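BH0493 protein (Bacillus halodurans C-125, PDB 2QEE) binds zinc and is probably a metal-dependent hydrolase of the amidohydrolase superfamily, with its substrate not established. Local coordinates at residues C[172-177]-C[223-228]; C[254-259]-C[412-417]; C[297-302]-C[322-327]. All coordinates share one frame; numbering follows the deposited sequence.

All three contacts involve the same mixed sheet, whose strands here run parallel, each with different chemistry. Interaction 1 (172-177 with 223-228) and interaction 3 (297-302 with 322-327) are buried and lie at strand pairs near the zinc; strand 257-264 runs between their strands 222-226 and 298-302. Interaction 1 depends chiefly on a carboxylate meeting a serine, interaction 3 on backbone bonds, aromatic faces and one water. Interaction 2 (254-259 with 412-417) is partly buried and mainly apolar, with no polar bond between its segments, fitting the last helix against the start of strand 257-264. It touches both others: Val224 N probably bonds to Ala258 O, and Phe413 O to Lys297 NZ.

Interaction 1: C[172-177]-C[223-228]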
loop_
_atom_site.group_PDB
_atom_site.type_symbol
_atom_site.label_atom_id
_atom_site.label_comp_id
_atom_site.label_asym_id
_atom_site.label_seq_id
_atom_site.Cartn_x
_atom_site.Cartn_y
_atom_site.Cartn_z
ATOM N N ARG C 172 -27.527 0.483 -15.768
ATOM C CA ARG C 172 -26.168 0.915 -16.147
ATOM C C ARG C 172 -26.286 2.150 -17.031
ATOM O O ARG C 172 -26.976 2.112 -18.060
ATOM C CB ARG C 172 -25.427 -0.226 -16.861
ATOM C CG ARG C 172 -24.020 0.153 -17.349
ATOM C CD ARG C 172 -23.461 -0.817 -18.358
ATOM N NE ARG C 172 -22.039 -0.539 -18.582
ATOM C CZ ARG C 172 -21.597 0.226 -19.570
ATOM N NH1 ARG C 172 -22.474 0.755 -20.403
ATOM N NH2 ARG C 172 -20.290 0.458 -19.726
ATOM N N LEU C 173 -25.597 3.223 -16.651
ATOM C CA LEU C 173 -25.778 4.516 -17.349
ATOM C C LEU C 173 -24.542 5.112 -18.041
ATOM O O LEU C 173 -24.612 6.271 -18.461
ATOM C CB LEU C 173 -26.398 5.527 -16.402
ATOM C CG LEU C 173 -27.840 5.235 -15.910
ATOM C CD1 LEU C 173 -28.247 6.227 -14.863
ATOM C CD2 LEU C 173 -28.805 5.172 -17.114
ATOM N N ASP C 174 -23.473 4.331 -18.234
ATOM C CA ASP C 174 -22.215 4.838 -18.809
ATOM C C ASP C 174 -22.456 5.655 -20.125
ATOM O O ASP C 174 -21.968 6.775 -20.236
ATOM C CB ASP C 174 -21.211 3.700 -19.031
ATOM C CG ASP C 174 -20.764 3.086 -17.695
ATOM O OD1 ASP C 174 -21.585 3.012 -16.799
ATOM O OD2 ASP C 174 -19.606 2.720 -17.544
ATOM N N PRO C 175 -23.216 5.092 -21.082
ATOM C CA PRO C 175 -23.349 5.789 -22.381
ATOM C C PRO C 175 -24.003 7.135 -22.224
ATOM O O PRO C 175 -23.612 8.106 -22.923
ATOM C CB PRO C 175 -24.226 4.834 -23.197
ATOM C CG PRO C 175 -23.901 3.428 -22.597
ATOM C CD PRO C 175 -23.914 3.787 -21.099
ATOM N N LEU C 176 -24.980 7.226 -21.333
ATOM C CA LEU C 176 -25.611 8.496 -21.020
ATOM C C LEU C 176 -24.724 9.507 -20.305
ATOM O O LEU C 176 -24.660 10.662 -20.685
ATOM C CB LEU C 176 -26.909 8.296 -20.248
ATOM C CG LEU C 176 -27.620 9.555 -19.764
ATOM C CD1 LEU C 176 -28.308 10.196 -21.017
ATOM C CD2 LEU C 176 -28.705 9.244 -18.704
ATOM N N LEU C 177 -24.064 9.080 -19.237
ATOM C CA LEU C 177 -23.256 10.037 -18.497
ATOM C C LEU C 177 -21.922 10.363 -19.163
ATOM O O LEU C 177 -21.487 11.497 -19.064
ATOM C CB LEU C 177 -22.989 9.518 -17.056
ATOM C CG LEU C 177 -24.101 9.721 -16.028
ATOM C CD1 LEU C 177 -25.416 9.376 -16.591
ATOM C CD2 LEU C 177 -23.852 8.844 -14.804
ATOM N N ALA C 223 -26.027 2.805 -11.970
ATOM C CA ALA C 223 -24.565 2.672 -11.832
ATOM C C ALA C 223 -23.842 3.351 -12.980
ATOM O O ALA C 223 -24.368 3.415 -14.121
ATOM C CB ALA C 223 -24.203 1.229 -11.835
ATOM N N VAL C 224 -22.581 3.703 -12.717
ATOM C CA VAL C 224 -21.685 4.214 -13.779
ATOM C C VAL C 224 -20.255 3.872 -13.385
ATOM O O VAL C 224 -19.988 3.733 -12.178
ATOM C CB VAL C 224 -21.879 5.717 -13.971
ATOM C CG1 VAL C 224 -21.437 6.546 -12.707
ATOM C CG2 VAL C 224 -21.123 6.203 -15.234
ATOM N N SER C 225 -19.412 3.646 -14.394
ATOM C CA SER C 225 -17.969 3.536 -14.190
ATOM C C SER C 225 -17.318 4.814 -14.669
ATOM O O SER C 225 -17.736 5.418 -15.705
ATOM C CB SER C 225 -17.365 2.314 -14.882
ATOM O OG SER C 225 -17.419 2.419 -16.295
ATOM N N LEU C 226 -16.285 5.223 -13.945
ATOM C CA LEU C 226 -15.770 6.587 -14.046
ATOM C C LEU C 226 -14.241 6.578 -14.028
ATOM O O LEU C 226 -13.625 5.665 -13.455
ATOM C CB LEU C 226 -16.285 7.409 -12.889
ATOM C CG LEU C 226 -17.791 7.552 -12.749
ATOM C CD1 LEU C 226 -17.994 8.131 -11.374
ATOM C CD2 LEU C 226 -18.252 8.567 -13.850
ATOM N N PRO C 227 -13.626 7.528 -14.736
ATOM C CA PRO C 227 -12.163 7.573 -14.935
ATOM C C PRO C 227 -11.449 8.082 -13.702
ATOM O O PRO C 227 -12.075 8.671 -12.835
ATOM C CB PRO C 227 -12.009 8.611 -16.099
ATOM C CG PRO C 227 -13.160 9.525 -15.927
ATOM C CD PRO C 227 -14.321 8.585 -15.519
ATOM N N PRO C 228 -10.106 7.927 -13.646
ATOM C CA PRO C 228 -9.324 8.444 -12.518
ATOM C C PRO C 228 -9.443 9.958 -12.337
ATOM O O PRO C 228 -9.256 10.466 -11.221
ATOM C CB PRO C 228 -7.864 8.109 -12.917
ATOM C CG PRO C 228 -8.039 6.911 -13.894
ATOM C CD PRO C 228 -9.309 7.171 -14.640
#
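Asp174 and Ser225 are brought together by their first torsions. The Asp174 side chain turns CG away from the carbonyl carbon and beside the backbone N (chi1 -66°), while Ser225 holds OG in the crowded position between N and the carbonyl carbon (chi1 67°). As a result Asp174 OD2 lies 2.5 Å from Ser225 OG, a short hydrogen bond donated by the hydroxyl nearly along the C-O direction of the carboxylate. Ser225 was deposited in two conformers, so this bond describes one of them. The same oxygen also receives Ser225 N at 3.3 Å, on its syn side but well out of the carboxylate plane; a second, weak bond runs from that N-H to Asp174 OD1. OD1 is packed against Val224 as well, 3.3 Å from its CA.

Just before this, Arg172 and Ala223 form a parallel beta bridge, and Leu173 N donates to Ala223 O at 2.8 Å. Leu173 is the N-cap of the short helix that starts at Asp174, and its own carbonyl accepts Leu177 N, which closes the first turn. One turn on, Leu177 sends CD2 against Val224 CB at 3.8 Å, the two side chains meeting obliquely; Val224 CG2 lies against both Asp174 OD1 and Leu177 CD2. Phe257 of the next strand touches Leu177 and Val224.

Asp174 CG lies over one face of the Arg172 guanidinium, toward its rim, with OD2 3.2 Å from NH2 in one of two Arg172 conformers. The oxygen is well out of the guanidinium plane, so this is attraction of charge alone; the directed partner of Arg172 is Asp147. Asp174 is thus a buried carboxylate gripped by a hydroxyl and an amide, in a contact where Arg172 lies near His30 and Ala223 near His28, both zinc ligands; in that conformer the arginine probably helps to stabilise its negative charge.

Interaction 2: C[254-259]-C[412-417]; sequences NIPFAM and RFVGRN
Pro256 presses its ring into the last turn of helix 395-414, where Val414 receives it. The evidence is a pair of equal approaches: Pro256 CG is 3.8 Å from Val414 CG1 and 3.8 Å from Val414 CA. The proline ring and the valine side chain cross at about a right angle, with CG making the nearest approach to Val414. Val414 makes this possible by setting CG1 opposite its carbonyl carbon and alongside its N (chi1 -60°), leaving CG2 in the tighter site between them.

Phe413 meets the neighbouring CB of the same proline ring. Its own ring is swung out by a chi1 of -170°, and CE2 reaches Pro256 CB at 4.3 Å in an oblique approach. The carbonyl of Phe413 is taken by Lys297 NZ, and its ring also touches Leu299, so the helix end meets the neighbouring strand too.

Ile255 CB starts away from the helix, yet the longer branch folds back at chi2 (-48°), bringing CD1 to 4.3 Å from Arg416 NH2, at the edge of the guanidinium and near its plane. This is a loose van der Waals contact of a methyl with the guanidinium edge; the charge of Arg416 is met by Asp218.

Gly415, at positive phi, ends helix 395-414 in a Schellman motif, and Asn254 does the same for helix 237-253. Two helix C-termini therefore converge here, one leading through Ile255 and Pro256 into strand 257-264. That helix-to-strand turn, packed by a C-terminal helix, lies at the N-terminal end of a barrel strand, consistent with the (beta/alpha)8 fold of amidohydrolases.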
loop_
_atom_site.group_PDB
_atom_site.type_symbol
_atom_site.label_atom_id
_atom_site.label_comp_id
_atom_site.label_asym_id
_atom_site.label_seq_id
_atom_site.Cartn_x
_atom_site.Cartn_y
_atom_site.Cartn_z
ATOM N N ASN C 254 -35.717 6.910 -4.101
ATOM C CA ASN C 254 -34.902 6.318 -3.048
ATOM C C ASN C 254 -34.042 5.188 -3.612
ATOM O O ASN C 254 -34.009 4.102 -3.029
ATOM C CB ASN C 254 -35.746 5.790 -1.882
ATOM C CG ASN C 254 -34.935 5.584 -0.599
ATOM O OD1 ASN C 254 -35.287 4.719 0.218
ATOM N ND2 ASN C 254 -33.840 6.347 -0.421
ATOM N N ILE C 255 -33.347 5.466 -4.724
ATOM C CA ILE C 255 -32.508 4.497 -5.426
ATOM C C ILE C 255 -31.037 4.982 -5.248
ATOM O O ILE C 255 -30.753 6.146 -5.547
ATOM C CB ILE C 255 -32.875 4.488 -6.946
ATOM C CG1 ILE C 255 -34.311 3.975 -7.162
ATOM C CG2 ILE C 255 -31.949 3.584 -7.763
ATOM C CD1 ILE C 255 -34.603 2.674 -6.385
ATOM N N PRO C 256 -30.135 4.122 -4.726
ATOM C CA PRO C 256 -28.709 4.555 -4.632
ATOM C C PRO C 256 -28.078 4.744 -6.012
ATOM O O PRO C 256 -28.541 4.126 -7.030
ATOM C CB PRO C 256 -28.002 3.381 -3.920
ATOM C CG PRO C 256 -29.103 2.584 -3.215
ATOM C CD PRO C 256 -30.356 2.783 -4.109
ATOM N N PHE C 257 -27.004 5.550 -6.031
ATOM C CA PHE C 257 -26.158 5.737 -7.207
ATOM C C PHE C 257 -24.829 4.992 -6.969
ATOM O O PHE C 257 -24.121 5.314 -5.997
ATOM C CB PHE C 257 -25.893 7.206 -7.309
ATOM C CG PHE C 257 -25.099 7.613 -8.530
ATOM C CD1 PHE C 257 -25.095 6.843 -9.678
ATOM C CD2 PHE C 257 -24.371 8.795 -8.495
ATOM C CE1 PHE C 257 -24.346 7.282 -10.797
ATOM C CE2 PHE C 257 -23.634 9.224 -9.617
ATOM C CZ PHE C 257 -23.622 8.434 -10.742
ATOM N N ALA C 258 -24.526 4.035 -7.821
ATOM C CA ALA C 258 -23.302 3.257 -7.664
ATOM C C ALA C 258 -22.253 3.866 -8.568
ATOM O O ALA C 258 -22.451 3.946 -9.802
ATOM C CB ALA C 258 -23.517 1.808 -8.028
ATOM N N MET C 259 -21.096 4.169 -8.002
ATOM C CA MET C 259 -20.010 4.741 -8.778
ATOM C C MET C 259 -18.807 3.807 -8.672
ATOM O O MET C 259 -18.373 3.516 -7.573
ATOM C CB MET C 259 -19.625 6.101 -8.238
ATOM C CG MET C 259 -20.776 7.118 -8.214
ATOM S SD MET C 259 -20.293 8.772 -7.718
ATOM C CE MET C 259 -20.101 8.565 -5.988
ATOM N N ARG C 412 -30.515 -3.771 3.070
ATOM C CA ARG C 412 -30.810 -2.685 3.995
ATOM C C ARG C 412 -30.454 -1.342 3.343
ATOM O O ARG C 412 -31.244 -0.368 3.369
ATOM C CB ARG C 412 -30.015 -2.901 5.291
ATOM C CG ARG C 412 -30.751 -2.569 6.575
ATOM C CD ARG C 412 -30.090 -3.322 7.777
ATOM N NE ARG C 412 -30.068 -2.489 8.985
ATOM C CZ ARG C 412 -29.269 -1.438 9.183
ATOM N NH1 ARG C 412 -28.413 -1.033 8.234
ATOM N NH2 ARG C 412 -29.339 -0.769 10.327
ATOM N N PHE C 413 -29.272 -1.269 2.721
ATOM C CA PHE C 413 -28.827 0.012 2.174
ATOM C C PHE C 413 -29.686 0.482 0.970
ATOM O O PHE C 413 -29.969 1.687 0.825
ATOM C CB PHE C 413 -27.371 -0.072 1.743
ATOM C CG PHE C 413 -26.775 1.286 1.390
ATOM C CD1 PHE C 413 -26.454 2.183 2.417
ATOM C CD2 PHE C 413 -26.487 1.631 0.053
ATOM C CE1 PHE C 413 -25.885 3.472 2.146
ATOM C CE2 PHE C 413 -25.934 2.876 -0.226
ATOM C CZ PHE C 413 -25.644 3.809 0.804
ATOM N N VAL C 414 -30.067 -0.447 0.110
ATOM C CA VAL C 414 -30.800 -0.049 -1.116
ATOM C C VAL C 414 -32.284 0.094 -0.777
ATOM O O VAL C 414 -33.086 0.443 -1.641
ATOM C CB VAL C 414 -30.608 -1.040 -2.270
ATOM C CG1 VAL C 414 -29.068 -1.150 -2.658
ATOM C CG2 VAL C 414 -31.168 -2.441 -1.940
ATOM N N GLY C 415 -32.628 -0.203 0.478
ATOM C CA GLY C 415 -33.981 0.047 0.988
ATOM C C GLY C 415 -34.997 -0.981 0.570
ATOM O O GLY C 415 -36.163 -0.613 0.365
ATOM N N ARG C 416 -34.591 -2.255 0.435
ATOM C CA ARG C 416 -35.525 -3.338 0.027
ATOM C C ARG C 416 -35.302 -4.781 0.570
ATOM O O ARG C 416 -34.875 -4.931 1.721
ATOM C CB ARG C 416 -35.891 -3.299 -1.489
ATOM C CG ARG C 416 -34.766 -3.155 -2.469
ATOM C CD ARG C 416 -35.196 -2.341 -3.706
ATOM N NE ARG C 416 -35.542 -3.178 -4.840
ATOM C CZ ARG C 416 -35.806 -2.726 -6.064
ATOM N NH1 ARG C 416 -36.105 -3.588 -7.026
ATOM N NH2 ARG C 416 -35.766 -1.422 -6.333
ATOM N N ASN C 417 -35.593 -5.786 -0.287
ATOM C CA ASN C 417 -35.872 -7.267 -0.024
ATOM C C ASN C 417 -35.813 -7.953 1.381
ATOM O O ASN C 417 -35.670 -7.285 2.409
ATOM C CB ASN C 417 -35.321 -8.162 -1.201
ATOM C CG ASN C 417 -34.323 -9.265 -0.754
ATOM O OD1 ASN C 417 -33.743 -9.196 0.332
ATOM N ND2 ASN C 417 -34.098 -10.260 -1.621
#

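Interaction 3: C[297-302]-C[322-327]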
loop_
_atom_site.group_PDB
_atom_site.type_symbol
_atom_site.label_atom_id
_atom_site.label_comp_id
_atom_site.label_asym_id
_atom_site.label_seq_id
_atom_site.Cartn_x
_atom_site.Cartn_y
_atom_site.Cartn_z
ATOM N N LYS C 297 -28.220 8.199 -1.514
ATOM C CA LYS C 297 -27.323 7.059 -1.099
ATOM C C LYS C 297 -26.347 6.702 -2.226
ATOM O O LYS C 297 -26.738 6.658 -3.393
ATOM C CB LYS C 297 -28.187 5.843 -0.761
ATOM C CG LYS C 297 -28.954 6.119 0.568
ATOM C CD LYS C 297 -29.655 4.920 1.091
ATOM C CE LYS C 297 -30.897 4.641 0.304
ATOM N NZ LYS C 297 -31.791 3.705 1.092
ATOM N N PHE C 298 -25.078 6.392 -1.863
ATOM C CA PHE C 298 -24.076 6.144 -2.859
ATOM C C PHE C 298 -23.354 4.835 -2.528
ATOM O O PHE C 298 -22.933 4.628 -1.359
ATOM C CB PHE C 298 -23.043 7.273 -2.827
ATOM C CG PHE C 298 -23.630 8.629 -3.113
ATOM C CD1 PHE C 298 -23.613 9.109 -4.443
ATOM C CD2 PHE C 298 -24.222 9.401 -2.109
ATOM C CE1 PHE C 298 -24.169 10.352 -4.728
ATOM C CE2 PHE C 298 -24.784 10.679 -2.425
ATOM C CZ PHE C 298 -24.734 11.113 -3.741
ATOM N N LEU C 299 -23.257 3.968 -3.523
ATOM C CA LEU C 299 -22.457 2.741 -3.394
ATOM C C LEU C 299 -21.172 3.036 -4.137
ATOM O O LEU C 299 -21.233 3.497 -5.279
ATOM C CB LEU C 299 -23.197 1.581 -4.055
ATOM C CG LEU C 299 -24.365 0.997 -3.244
ATOM C CD1 LEU C 299 -25.345 0.302 -4.272
ATOM C CD2 LEU C 299 -23.846 -0.053 -2.237
ATOM N N VAL C 300 -20.003 2.781 -3.541
ATOM C CA VAL C 300 -18.740 3.090 -4.264
ATOM C C VAL C 300 -17.772 1.949 -4.140
ATOM O O VAL C 300 -17.648 1.365 -3.050
ATOM C CB VAL C 300 -18.099 4.365 -3.676
ATOM C CG1 VAL C 300 -16.697 4.733 -4.357
ATOM C CG2 VAL C 300 -19.036 5.584 -3.826
ATOM N N THR C 301 -17.131 1.633 -5.246
ATOM C CA THR C 301 -15.947 0.771 -5.271
ATOM C C THR C 301 -14.895 1.500 -6.127
ATOM O O THR C 301 -15.264 2.232 -7.075
ATOM C CB THR C 301 -16.276 -0.651 -5.784
ATOM O OG1 THR C 301 -15.248 -1.575 -5.391
ATOM C CG2 THR C 301 -16.475 -0.745 -7.325
ATOM N N MET C 302 -13.606 1.285 -5.816
ATOM C CA MET C 302 -12.561 2.050 -6.529
ATOM C C MET C 302 -11.512 1.103 -7.050
ATOM O O MET C 302 -11.286 0.040 -6.474
ATOM C CB MET C 302 -11.915 3.146 -5.683
ATOM C CG MET C 302 -12.933 4.241 -5.295
ATOM S SD MET C 302 -12.318 5.615 -4.397
ATOM C CE MET C 302 -11.681 6.598 -5.851
ATOM N N MET C 322 -21.913 3.538 1.115
ATOM C CA MET C 322 -21.729 2.108 1.397
ATOM C C MET C 322 -20.632 1.720 0.428
ATOM O O MET C 322 -20.778 1.856 -0.771
ATOM C CB MET C 322 -22.987 1.267 1.128
ATOM C CG MET C 322 -22.807 -0.246 1.270
ATOM S SD MET C 322 -22.163 -0.632 2.936
ATOM C CE MET C 322 -23.608 -0.297 3.912
ATOM N N ILE C 323 -19.501 1.259 0.951
ATOM C CA ILE C 323 -18.441 0.754 0.036
ATOM C C ILE C 323 -18.596 -0.731 -0.193
ATOM O O ILE C 323 -19.056 -1.489 0.714
ATOM C CB ILE C 323 -17.005 1.113 0.568
ATOM C CG1 ILE C 323 -16.677 0.324 1.809
ATOM C CG2 ILE C 323 -16.909 2.648 0.769
ATOM C CD1 ILE C 323 -15.301 0.824 2.410
ATOM N N PHE C 324 -18.241 -1.205 -1.386
ATOM C CA PHE C 324 -18.473 -2.599 -1.728
ATOM C C PHE C 324 -17.326 -3.168 -2.538
ATOM O O PHE C 324 -16.772 -2.434 -3.422
ATOM C CB PHE C 324 -19.804 -2.802 -2.472
ATOM C CG PHE C 324 -19.813 -2.259 -3.886
ATOM C CD1 PHE C 324 -19.545 -3.096 -4.994
ATOM C CD2 PHE C 324 -20.126 -0.914 -4.107
ATOM C CE1 PHE C 324 -19.592 -2.590 -6.312
ATOM C CE2 PHE C 324 -20.191 -0.386 -5.437
ATOM C CZ PHE C 324 -19.906 -1.276 -6.539
ATOM N N GLY C 325 -16.931 -4.381 -2.179
ATOM C CA GLY C 325 -16.214 -5.287 -3.075
ATOM C C GLY C 325 -14.754 -4.895 -3.332
ATOM O O GLY C 325 -14.257 -3.833 -2.953
ATOM N N CYS C 326 -14.091 -5.821 -4.008
ATOM C CA CYS C 326 -12.741 -5.634 -4.420
ATOM C C CYS C 326 -12.763 -5.813 -5.900
ATOM O O CYS C 326 -12.749 -6.925 -6.387
ATOM C CB CYS C 326 -11.888 -6.730 -3.751
ATOM S SG CYS C 326 -11.981 -6.735 -1.942
ATOM N N TRP C 327 -12.790 -4.685 -6.598
ATOM C CA TRP C 327 -13.121 -4.662 -7.999
ATOM C C TRP C 327 -11.901 -4.957 -8.871
ATOM O O TRP C 327 -10.883 -4.243 -8.759
ATOM C CB TRP C 327 -13.624 -3.218 -8.267
ATOM C CG TRP C 327 -14.144 -2.931 -9.636
ATOM C CD1 TRP C 327 -14.776 -3.800 -10.477
ATOM C CD2 TRP C 327 -14.096 -1.662 -10.321
ATOM N NE1 TRP C 327 -15.098 -3.155 -11.660
ATOM C CE2 TRP C 327 -14.702 -1.849 -11.589
ATOM C CE3 TRP C 327 -13.621 -0.390 -9.977
ATOM C CZ2 TRP C 327 -14.829 -0.806 -12.533
ATOM C CZ3 TRP C 327 -13.762 0.649 -10.918
ATOM C CH2 TRP C 327 -14.347 0.428 -12.169
HETATM O O HOH W 1 -12.662 -2.112 -5.512
#
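Thr301 stands over the Phe324 ring at about a right angle to it. Its CB lies 3.8 Å from the ring centroid and 12° off the normal, a CH-pi contact over the centre of the face. Phe324 turns its edge to the Leu299 carbonyl carbon, and CE2 packs on Leu299 CB. Thr301 CG2 also approaches the Trp327 indole obliquely, 3.9 Å from CG.

With OG1 opposite the backbone N (chi1 -161°), Thr301 donates to Phe324 O at 2.6 Å, nearly in line with the carbonyl. One water donates to Thr301 OG1 and to Met302 O and accepts from Trp327 N, tying the diverging chains together. Upstream, Leu299 and Met322 lie side by side, CD2 3.7 Å from CG. Here the strands are paired in parallel: Met322 N bonds to Phe298 O, Val300 N to Met322 O and Phe324 N to Val300 O.

Helix 308-317 links the two strands, completing a beta-alpha-beta unit. Phe324 and Trp327 follow the second strand and lie beside His28 and Asp357, two zinc ligands, consistent with the C-terminal strand ends of a (beta/alpha)8 barrel, as in amidohydrolases.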